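Local coordinates for hemerythrin-like domain-containing protein (Streptococcus mutans, PDB 2QKP) that is of unknown function but carries in this C-terminal part a PAS domain, probably a sensing or protein-interaction module, at residues A[105-111]-A[124-130]. Residues are numbered along the deposited sequence; the frame is centred on the assembly and turned at random.
Sequences FVYVTYA and LEYVQDI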
loop_
_atom_site.group_PDB
_atom_site.type_symbol
_atom_site.label_atom_id
_atom_site.label_comp_id
_atom_site.label_asym_id
_atom_site.label_seq_id
_atom_site.Cartn_x
_atom_site.Cartn_y
_atom_site.Cartn_z
ATOM N N PHE A 105 0.217 -15.942 -8.868
ATOM C CA PHE A 105 -1.097 -15.699 -9.397
ATOM C C PHE A 105 -1.346 -14.220 -9.161
ATOM O O PHE A 105 -1.403 -13.779 -8.028
ATOM C CB PHE A 105 -2.167 -16.533 -8.717
ATOM C CG PHE A 105 -3.443 -16.525 -9.457
ATOM C CD1 PHE A 105 -3.671 -17.442 -10.483
ATOM C CD2 PHE A 105 -4.388 -15.552 -9.222
ATOM C CE1 PHE A 105 -4.856 -17.416 -11.196
ATOM C CE2 PHE A 105 -5.590 -15.534 -9.941
ATOM C CZ PHE A 105 -5.818 -16.441 -10.911
ATOM N N VAL A 106 -1.488 -13.474 -10.247
ATOM C CA VAL A 106 -1.413 -12.021 -10.176
ATOM C C VAL A 106 -2.804 -11.413 -10.101
ATOM O O VAL A 106 -3.694 -11.785 -10.876
ATOM C CB VAL A 106 -0.662 -11.481 -11.431
ATOM C CG1 VAL A 106 -0.558 -9.934 -11.407
ATOM C CG2 VAL A 106 0.750 -12.111 -11.528
ATOM N N TYR A 107 -2.999 -10.475 -9.169
ATOM C CA TYR A 107 -4.259 -9.740 -9.085
ATOM C C TYR A 107 -3.941 -8.258 -9.265
ATOM O O TYR A 107 -3.108 -7.708 -8.529
ATOM C CB TYR A 107 -4.857 -9.947 -7.687
ATOM C CG TYR A 107 -6.237 -9.349 -7.509
ATOM C CD1 TYR A 107 -7.370 -10.049 -7.913
ATOM C CD2 TYR A 107 -6.420 -8.107 -6.895
ATOM C CE1 TYR A 107 -8.649 -9.522 -7.737
ATOM C CE2 TYR A 107 -7.706 -7.559 -6.733
ATOM C CZ TYR A 107 -8.811 -8.286 -7.138
ATOM O OH TYR A 107 -10.094 -7.786 -6.947
ATOM N N VAL A 108 -4.594 -7.628 -10.247
ATOM C CA VAL A 108 -4.255 -6.275 -10.684
ATOM C C VAL A 108 -5.426 -5.380 -10.365
ATOM O O VAL A 108 -6.575 -5.731 -10.625
ATOM C CB VAL A 108 -3.995 -6.225 -12.224
ATOM C CG1 VAL A 108 -3.602 -4.836 -12.658
ATOM C CG2 VAL A 108 -2.911 -7.202 -12.628
ATOM N N THR A 109 -5.139 -4.220 -9.792
ATOM C CA THR A 109 -6.206 -3.237 -9.612
ATOM C C THR A 109 -5.796 -1.898 -10.187
ATOM O O THR A 109 -4.687 -1.427 -9.943
ATOM C CB THR A 109 -6.504 -3.007 -8.121
ATOM O OG1 THR A 109 -6.857 -4.240 -7.505
ATOM C CG2 THR A 109 -7.620 -1.977 -7.938
ATOM N N TYR A 110 -6.705 -1.289 -10.951
ATOM C CA TYR A 110 -6.590 0.108 -11.354
ATOM C C TYR A 110 -7.639 0.867 -10.595
ATOM O O TYR A 110 -8.841 0.526 -10.681
ATOM C CB TYR A 110 -6.923 0.261 -12.837
ATOM C CG TYR A 110 -5.929 -0.360 -13.762
ATOM C CD1 TYR A 110 -4.873 0.405 -14.265
ATOM C CD2 TYR A 110 -6.055 -1.682 -14.165
ATOM C CE1 TYR A 110 -3.929 -0.143 -15.149
ATOM C CE2 TYR A 110 -5.099 -2.258 -15.066
ATOM C CZ TYR A 110 -4.048 -1.465 -15.539
ATOM O OH TYR A 110 -3.087 -1.937 -16.440
ATOM N N ALA A 111 -7.220 1.892 -9.848
ATOM C CA ALA A 111 -8.124 2.624 -8.995
ATOM C C ALA A 111 -8.120 4.105 -9.284
ATOM O O ALA A 111 -7.070 4.665 -9.547
ATOM C CB ALA A 111 -7.747 2.370 -7.514
ATOM N N LEU A 124 -4.241 5.015 -9.827
ATOM C CA LEU A 124 -3.307 4.220 -9.024
ATOM C C LEU A 124 -3.419 2.768 -9.482
ATOM O O LEU A 124 -4.516 2.205 -9.430
ATOM C CB LEU A 124 -3.688 4.357 -7.536
ATOM C CG LEU A 124 -3.057 3.394 -6.529
ATOM C CD1 LEU A 124 -1.545 3.580 -6.526
ATOM C CD2 LEU A 124 -3.636 3.625 -5.163
ATOM N N GLU A 125 -2.311 2.160 -9.920
ATOM C CA GLU A 125 -2.302 0.734 -10.259
ATOM C C GLU A 125 -1.490 -0.016 -9.211
ATOM O O GLU A 125 -0.386 0.418 -8.853
ATOM C CB GLU A 125 -1.705 0.508 -11.655
ATOM C CG GLU A 125 -1.651 -0.979 -12.064
ATOM C CD GLU A 125 -1.095 -1.217 -13.465
ATOM O OE1 GLU A 125 -0.729 -0.236 -14.156
ATOM O OE2 GLU A 125 -1.047 -2.395 -13.865
ATOM N N TYR A 126 -2.046 -1.101 -8.682
ATOM C CA TYR A 126 -1.290 -1.932 -7.760
ATOM C C TYR A 126 -1.492 -3.408 -8.075
ATOM O O TYR A 126 -2.624 -3.875 -8.407
ATOM C CB TYR A 126 -1.594 -1.585 -6.289
ATOM C CG TYR A 126 -3.056 -1.512 -5.875
ATOM C CD1 TYR A 126 -3.684 -2.619 -5.294
ATOM C CD2 TYR A 126 -3.798 -0.335 -6.030
ATOM C CE1 TYR A 126 -4.999 -2.551 -4.876
ATOM C CE2 TYR A 126 -5.120 -0.251 -5.619
ATOM C CZ TYR A 126 -5.705 -1.376 -5.033
ATOM O OH TYR A 126 -7.019 -1.334 -4.638
ATOM N N VAL A 127 -0.375 -4.122 -8.029
ATOM C CA VAL A 127 -0.327 -5.510 -8.448
ATOM C C VAL A 127 0.110 -6.350 -7.244
ATOM O O VAL A 127 1.103 -6.028 -6.580
ATOM C CB VAL A 127 0.688 -5.703 -9.602
ATOM C CG1 VAL A 127 0.730 -7.120 -10.008
ATOM C CG2 VAL A 127 0.374 -4.787 -10.814
ATOM N N GLN A 128 -0.612 -7.443 -6.998
ATOM C CA GLN A 128 -0.291 -8.306 -5.859
ATOM C C GLN A 128 -0.216 -9.766 -6.280
ATOM O O GLN A 128 -0.959 -10.216 -7.148
ATOM C CB GLN A 128 -1.355 -8.161 -4.789
ATOM C CG GLN A 128 -0.971 -8.796 -3.400
ATOM C CD GLN A 128 -2.006 -8.463 -2.339
ATOM O OE1 GLN A 128 -3.076 -7.915 -2.645
ATOM N NE2 GLN A 128 -1.707 -8.798 -1.096
ATOM N N ASP A 129 0.675 -10.515 -5.639
ATOM C CA ASP A 129 0.651 -11.957 -5.823
ATOM C C ASP A 129 -0.297 -12.532 -4.755
ATOM O O ASP A 129 -0.106 -12.356 -3.535
ATOM C CB ASP A 129 2.063 -12.541 -5.720
ATOM C CG ASP A 129 2.065 -14.062 -5.695
ATOM O OD1 ASP A 129 1.179 -14.694 -6.328
ATOM O OD2 ASP A 129 2.964 -14.616 -5.004
ATOM N N ILE A 130 -1.334 -13.214 -5.223
ATOM C CA ILE A 130 -2.319 -13.762 -4.297
ATOM C C ILE A 130 -2.229 -15.285 -4.153
ATOM O O ILE A 130 -2.976 -15.887 -3.361
ATOM C CB ILE A 130 -3.757 -13.315 -4.623
ATOM C CG1 ILE A 130 -4.165 -13.729 -6.042
ATOM C CG2 ILE A 130 -3.869 -11.808 -4.517
ATOM C CD1 ILE A 130 -5.650 -13.650 -6.317
HETATM O O HOH W 1 -4.271 -5.496 -6.857
HETATM O O HOH W 2 -8.430 -3.821 -4.581
HETATM O O HOH W 3 -0.608 -2.212 -16.513
#
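I130 and F105 meet at the open end of a beta hairpin, away from its turn, and Y126 lies over T109 near its middle. The hairpin is part of the five-stranded antiparallel sheet of a PAS fold, with strand order 2-1-5-4-3. Strand 92-99 flanks 105-111, and strand 31-36 flanks 124-130. T109 and Y126 form a hydrogen-bonded pair, as do Y107 with Q128 and A111 with L124.

The Y126 ring reaches across to the neighbouring strand because CG sits between the backbone N and the carbonyl carbon (chi1 50°). T109 CB lies over one ring face, 3.7 Å from the centroid, in a CH-pi contact. T109 CG2 lies 3.4 Å from Y126 OH.

At the open end, I130 N donates a hydrogen bond to F105 O (2.9 Å). I130 CG1 comes to the edge of the F105 ring, 3.7 Å from CD2. I130 CG2 packs on Y107 CB. Y107, Y126 and Q128, on one face of the sheet, all touch the second subunit, where Q128 NE2 is hydrogen-bonded to Q128 OE1 of that subunit.

On the other sheet face, E125 CG lies over the Y110 ring. One water links the two strands: it accepts from T109 OG1 and donates to Y107 O and, at 2.8 Å, to Y126 O.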